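PDB 4OQZ: putative oxidoreductase YfjR from Streptomyces aurantiacus, which acts as an S-selective imine reductase linked to the reductive amination of ketones, probably drawing its hydride from NADPH bound to a Rossmann-type domain. Local coordinates for residues Ala19-Arg24 against Glu149-Lys154; Asp216-Arg221 against Ala275-Ser280. All coordinates share one frame; numbering follows the deposited sequence.

Contact 1. Residues Ala19-Arg24 against Glu149-Lys154; sequences AAYLDR and EVITGK
The hydroxyl of Tyr-21 is held by a hydrogen bond to the backbone oxygen of Ala-147, one turn before Ile-151, whose side chain also packs against it: Tyr-21 OH lies 3.6 Å from Ile-151 CD1. The phenol thus reaches the end of helix 138-151 with both a polar and an apolar contact. Its ring gets there because CG stands anti to the carbonyl carbon (chi1 -78°), bringing the ring end close to a segment that the Tyr-21 CB does not directly face.

Val-150 is the central apolar piece. Its CG1 sits over one face of the Tyr-21 ring, 3.8 Å from the centroid and 19° off the normal, which meets the geometry of a CH-pi contact. Val-150 CG1 also rests 3.6 Å from the backbone carbon Ala-20 C, beside Ala-20 CB, while Val-150 CB comes within 3.6 Å of Tyr-21 CE1. The CA atoms of Ala-20 and Val-150 are 6.3 Å apart, consistent with the small side chain at Ala-20.

Arg-24, an exposed residue just past helix 12-23, lies alongside the valine. Its chain bends at chi2 (134°), and Arg-24 CD rests 3.7 Å from Val-150 CG1. Arg-24 NH1 comes 3.1 Å from Val-150 O near the guanidinium plane, while NH2 is hydrogen-bonded to the carbonyl of Gly-126.

Helix 12-23 follows a GxGxxG-type glycine pattern, consistent with a Rossmann nucleotide-binding turn, and its C-terminal end packs here on the weakly bonded last turn of helix 138-151. Tyr-21 and Ile-151 both reach Ile-63, Tyr-21 also meets Val-28 and, edge-to-face, the ring of Tyr-26, so the two helix ends meet over strands 27-31 and 61-64.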
loop_
_atom_site.group_PDB
_atom_site.type_symbol
_atom_site.label_atom_id
_atom_site.label_comp_id
_atom_site.label_asym_id
_atom_site.label_seq_id
_atom_site.Cartn_x
_atom_site.Cartn_y
_atom_site.Cartn_z
ATOM N N ALA A 19 -9.060 26.681 15.982
ATOM C CA ALA A 19 -8.691 27.751 15.043
ATOM C C ALA A 19 -9.649 27.777 13.826
ATOM O O ALA A 19 -10.023 28.861 13.375
ATOM C CB ALA A 19 -7.246 27.569 14.575
ATOM N N ALA A 20 -10.063 26.587 13.320
ATOM C CA ALA A 20 -11.048 26.453 12.240
ATOM C C ALA A 20 -12.405 26.997 12.739
ATOM O O ALA A 20 -13.044 27.777 12.024
ATOM C CB ALA A 20 -11.184 24.999 11.843
ATOM N N TYR A 21 -12.794 26.668 14.003
ATOM C CA TYR A 21 -14.017 27.227 14.582
ATOM C C TYR A 21 -13.950 28.748 14.742
ATOM O O TYR A 21 -14.897 29.433 14.365
ATOM C CB TYR A 21 -14.423 26.515 15.890
ATOM C CG TYR A 21 -15.091 25.181 15.664
ATOM C CD1 TYR A 21 -16.373 25.099 15.123
ATOM C CD2 TYR A 21 -14.453 23.992 16.007
ATOM C CE1 TYR A 21 -16.991 23.863 14.898
ATOM C CE2 TYR A 21 -15.062 22.755 15.796
ATOM C CZ TYR A 21 -16.327 22.693 15.227
ATOM O OH TYR A 21 -16.925 21.469 15.022
ATOM N N LEU A 22 -12.815 29.290 15.235
ATOM C CA LEU A 22 -12.631 30.734 15.364
ATOM C C LEU A 22 -12.659 31.428 13.983
ATOM O O LEU A 22 -13.281 32.482 13.848
ATOM C CB LEU A 22 -11.320 31.070 16.100
ATOM C CG LEU A 22 -11.215 30.711 17.584
ATOM C CD1 LEU A 22 -9.773 30.817 18.051
ATOM C CD2 LEU A 22 -12.123 31.579 18.437
ATOM N N ASP A 23 -12.041 30.804 12.963
ATOM C CA ASP A 23 -12.005 31.311 11.575
ATOM C C ASP A 23 -13.406 31.441 10.968
ATOM O O ASP A 23 -13.604 32.265 10.075
ATOM C CB ASP A 23 -11.186 30.365 10.671
ATOM C CG ASP A 23 -9.673 30.456 10.771
ATOM O OD1 ASP A 23 -9.166 31.506 11.242
ATOM O OD2 ASP A 23 -8.990 29.492 10.327
ATOM N N ARG A 24 -14.350 30.574 11.415
ATOM C CA ARG A 24 -15.732 30.555 10.946
ATOM C C ARG A 24 -16.706 31.387 11.792
ATOM O O ARG A 24 -17.909 31.374 11.524
ATOM C CB ARG A 24 -16.206 29.119 10.742
ATOM C CG ARG A 24 -16.049 28.694 9.294
ATOM C CD ARG A 24 -15.426 27.323 9.166
ATOM N NE ARG A 24 -14.815 27.141 7.847
ATOM C CZ ARG A 24 -13.970 26.162 7.534
ATOM N NH1 ARG A 24 -13.618 25.260 8.443
ATOM N NH2 ARG A 24 -13.467 26.079 6.308
ATOM N N GLU A 149 -18.657 19.811 9.893
ATOM C CA GLU A 149 -18.087 20.163 8.585
ATOM C C GLU A 149 -16.964 21.221 8.731
ATOM O O GLU A 149 -16.189 21.443 7.782
ATOM C CB GLU A 149 -19.162 20.653 7.607
ATOM C CG GLU A 149 -20.035 19.525 7.078
ATOM C CD GLU A 149 -21.156 19.962 6.157
ATOM O OE1 GLU A 149 -21.489 21.168 6.115
ATOM O OE2 GLU A 149 -21.704 19.079 5.464
ATOM N N VAL A 150 -16.876 21.844 9.922
ATOM C CA VAL A 150 -15.839 22.826 10.225
ATOM C C VAL A 150 -14.536 22.049 10.417
ATOM O O VAL A 150 -13.507 22.499 9.903
ATOM C CB VAL A 150 -16.197 23.761 11.404
ATOM C CG1 VAL A 150 -15.039 24.696 11.763
ATOM C CG2 VAL A 150 -17.450 24.567 11.095
ATOM N N ILE A 151 -14.593 20.866 11.089
ATOM C CA ILE A 151 -13.446 19.966 11.312
ATOM C C ILE A 151 -12.895 19.471 9.955
ATOM O O ILE A 151 -11.718 19.691 9.676
ATOM C CB ILE A 151 -13.777 18.807 12.299
ATOM C CG1 ILE A 151 -13.990 19.364 13.733
ATOM C CG2 ILE A 151 -12.679 17.724 12.296
ATOM C CD1 ILE A 151 -15.001 18.469 14.599
ATOM N N THR A 152 -13.736 18.816 9.132
ATOM C CA THR A 152 -13.396 18.362 7.772
ATOM C C THR A 152 -14.613 18.600 6.873
ATOM O O THR A 152 -15.728 18.298 7.285
ATOM C CB THR A 152 -12.988 16.880 7.747
ATOM O OG1 THR A 152 -14.043 16.086 8.273
ATOM C CG2 THR A 152 -11.687 16.593 8.473
ATOM N N GLY A 153 -14.395 19.123 5.662
ATOM C CA GLY A 153 -15.461 19.449 4.707
ATOM C C GLY A 153 -16.436 18.312 4.428
ATOM O O GLY A 153 -17.639 18.544 4.272
ATOM N N LYS A 154 -15.915 17.060 4.422
ATOM C CA LYS A 154 -16.703 15.853 4.233
ATOM C C LYS A 154 -16.835 15.108 5.564
ATOM O O LYS A 154 -15.886 15.066 6.372
ATOM C CB LYS A 154 -16.090 14.942 3.156
ATOM C CG LYS A 154 -15.873 15.590 1.790
ATOM C CD LYS A 154 -14.867 14.753 0.971
ATOM C CE LYS A 154 -14.579 15.314 -0.402
ATOM N NZ LYS A 154 -13.430 14.621 -1.047
#

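Contact 2. Residues Asp216-Arg221 against Ala275-Ser280; sequences DFYAAR and ADSFSS
Aromatic packing comes first: Phe-278 presents its edge to the face of Tyr-218, with ring centroids 5.5 Å apart and planes at 89°, a T-shaped pair. The leading atom is Phe-278 CE2, which lies 3.8 Å from Tyr-218 CZ. With CG between the backbone N and the carbonyl carbon (chi1 90°), the ring end of Phe-278 comes near the helix. Phe-217 lays its CD1 over a face of the tyrosine ring.

These segments belong to the helical C-terminal domain, of the reductive aminase-like family, and the aromatic cluster continues across the dimer interface: Trp-184 of the second subunit meets both Tyr-218 and Phe-278 rings, and Trp-177 of that subunit stands edge-to-face with Phe-278.

Polar contacts converge on Asp-232. Its OD1 is hydrogen-bonded to both Tyr-218 OH and Ser-277 OG, and its OD2 to Phe-278 N, so one carboxylate joins helix and loop where the two segments share no direct hydrogen bond. Ser-277 OG also takes a weak but nearly straight bond from Ser-279 N (3.3 Å, 174°). A phenylalanine in place of Tyr-218 would probably leave Asp-232 OD1 without its hydroxyl partner on the helix, undoing this polar link to the loop.

Looser approaches surround these: Ser-277 OG lies 3.7 Å from Tyr-218 CE2 and 4.1 Å from Arg-221 NH1, and Ser-279 CB 4.3 Å from Tyr-218 CD2.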
loop_
_atom_site.group_PDB
_atom_site.type_symbol
_atom_site.label_atom_id
_atom_site.label_comp_id
_atom_site.label_asym_id
_atom_site.label_seq_id
_atom_site.Cartn_x
_atom_site.Cartn_y
_atom_site.Cartn_z
ATOM N N ASP A 216 -10.854 -3.774 -6.672
ATOM C CA ASP A 216 -12.210 -3.921 -7.221
ATOM C C ASP A 216 -12.381 -5.290 -7.843
ATOM O O ASP A 216 -13.410 -5.918 -7.612
ATOM C CB ASP A 216 -12.534 -2.839 -8.255
ATOM C CG ASP A 216 -12.797 -1.473 -7.666
ATOM O OD1 ASP A 216 -13.386 -1.404 -6.565
ATOM O OD2 ASP A 216 -12.490 -0.469 -8.344
ATOM N N PHE A 217 -11.350 -5.753 -8.597
ATOM C CA PHE A 217 -11.288 -7.054 -9.239
ATOM C C PHE A 217 -11.341 -8.130 -8.173
ATOM O O PHE A 217 -12.124 -9.072 -8.304
ATOM C CB PHE A 217 -10.016 -7.213 -10.096
ATOM C CG PHE A 217 -9.925 -8.552 -10.807
ATOM C CD1 PHE A 217 -9.057 -9.541 -10.354
ATOM C CD2 PHE A 217 -10.682 -8.807 -11.945
ATOM C CE1 PHE A 217 -8.947 -10.757 -11.026
ATOM C CE2 PHE A 217 -10.595 -10.039 -12.600
ATOM C CZ PHE A 217 -9.741 -11.013 -12.131
ATOM N N TYR A 218 -10.534 -7.981 -7.112
ATOM C CA TYR A 218 -10.535 -8.955 -6.037
ATOM C C TYR A 218 -11.726 -8.920 -5.096
ATOM O O TYR A 218 -12.146 -9.987 -4.661
ATOM C CB TYR A 218 -9.190 -9.071 -5.331
ATOM C CG TYR A 218 -8.165 -9.771 -6.194
ATOM C CD1 TYR A 218 -7.214 -9.048 -6.907
ATOM C CD2 TYR A 218 -8.150 -11.157 -6.306
ATOM C CE1 TYR A 218 -6.290 -9.687 -7.733
ATOM C CE2 TYR A 218 -7.232 -11.806 -7.129
ATOM C CZ TYR A 218 -6.296 -11.067 -7.834
ATOM O OH TYR A 218 -5.395 -11.695 -8.661
ATOM N N ALA A 219 -12.297 -7.732 -4.810
ATOM C CA ALA A 219 -13.471 -7.582 -3.932
ATOM C C ALA A 219 -14.627 -8.447 -4.387
ATOM O O ALA A 219 -15.250 -9.096 -3.551
ATOM C CB ALA A 219 -13.932 -6.134 -3.888
ATOM N N ALA A 220 -14.936 -8.431 -5.705
ATOM C CA ALA A 220 -16.042 -9.176 -6.311
ATOM C C ALA A 220 -15.879 -10.684 -6.160
ATOM O O ALA A 220 -16.859 -11.385 -5.914
ATOM C CB ALA A 220 -16.178 -8.816 -7.786
ATOM N N ARG A 221 -14.638 -11.175 -6.298
ATOM C CA ARG A 221 -14.322 -12.598 -6.215
ATOM C C ARG A 221 -14.377 -13.102 -4.765
ATOM O O ARG A 221 -14.850 -14.212 -4.552
ATOM C CB ARG A 221 -12.943 -12.875 -6.837
ATOM C CG ARG A 221 -12.749 -12.349 -8.264
ATOM C CD ARG A 221 -11.286 -12.364 -8.695
ATOM N NE ARG A 221 -10.849 -13.707 -9.062
ATOM C CZ ARG A 221 -10.228 -14.547 -8.241
ATOM N NH1 ARG A 221 -9.946 -14.182 -6.991
ATOM N NH2 ARG A 221 -9.883 -15.755 -8.659
ATOM N N ALA A 275 -2.292 -23.237 -3.049
ATOM C CA ALA A 275 -1.847 -22.696 -4.344
ATOM C C ALA A 275 -2.999 -22.575 -5.383
ATOM O O ALA A 275 -3.008 -23.157 -6.474
ATOM C CB ALA A 275 -0.652 -23.459 -4.890
ATOM N N ASP A 276 -3.986 -21.780 -4.966
ATOM C CA ASP A 276 -5.123 -21.272 -5.699
ATOM C C ASP A 276 -4.713 -19.784 -5.874
ATOM O O ASP A 276 -3.568 -19.543 -6.243
ATOM C CB ASP A 276 -6.401 -21.437 -4.872
ATOM C CG ASP A 276 -6.977 -22.820 -4.988
ATOM O OD1 ASP A 276 -6.645 -23.662 -4.139
ATOM O OD2 ASP A 276 -7.740 -23.071 -5.964
ATOM N N SER A 277 -5.595 -18.809 -5.602
ATOM C CA SER A 277 -5.237 -17.396 -5.734
ATOM C C SER A 277 -4.537 -16.922 -4.481
ATOM O O SER A 277 -4.835 -17.409 -3.388
ATOM C CB SER A 277 -6.466 -16.525 -5.978
ATOM O OG SER A 277 -6.107 -15.141 -6.034
ATOM N N PHE A 278 -3.661 -15.914 -4.625
ATOM C CA PHE A 278 -2.988 -15.310 -3.474
ATOM C C PHE A 278 -3.990 -14.673 -2.474
ATOM O O PHE A 278 -3.652 -14.421 -1.324
ATOM C CB PHE A 278 -1.837 -14.393 -3.924
ATOM C CG PHE A 278 -2.177 -12.946 -4.176
ATOM C CD1 PHE A 278 -1.567 -11.934 -3.437
ATOM C CD2 PHE A 278 -3.036 -12.585 -5.207
ATOM C CE1 PHE A 278 -1.848 -10.597 -3.699
ATOM C CE2 PHE A 278 -3.348 -11.251 -5.446
ATOM C CZ PHE A 278 -2.731 -10.257 -4.711
ATOM N N SER A 279 -5.239 -14.502 -2.902
ATOM C CA SER A 279 -6.358 -14.039 -2.084
ATOM C C SER A 279 -6.753 -15.124 -1.056
ATOM O O SER A 279 -7.321 -14.812 -0.007
ATOM C CB SER A 279 -7.553 -13.737 -2.981
ATOM O OG SER A 279 -8.623 -13.175 -2.240
ATOM N N SER A 280 -6.446 -16.409 -1.359
ATOM C CA SER A 280 -6.796 -17.523 -0.478
ATOM C C SER A 280 -6.310 -17.363 0.964
ATOM O O SER A 280 -6.937 -17.906 1.856
ATOM C CB SER A 280 -6.359 -18.860 -1.068
ATOM O OG SER A 280 -6.622 -19.913 -0.158
#

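Overall arrangement
Starting from the N terminus, the chain passes through 19-24 at the end of helix 12-23 and, after 124 intervening residues, reaches 149-154, where contact 1 closes a long loop within the Rossmann-type domain. Strand 154-159 and the long helix 163-191 then lead into the C-terminal domain. There contact 2 closes a shorter loop of 53 residues, holding helix 211-224 to the segment before helix 282-285. The two loops follow in series, neither nesting nor crossing. The centres of contact 1 and contact 2 lie about 41 Å apart, on opposite sides of the chain's centre, and the nearest atoms of contact 1 and contact 2 are about 17 Å apart. Contact 1 stays within one subunit, whereas contact 2 borders the second.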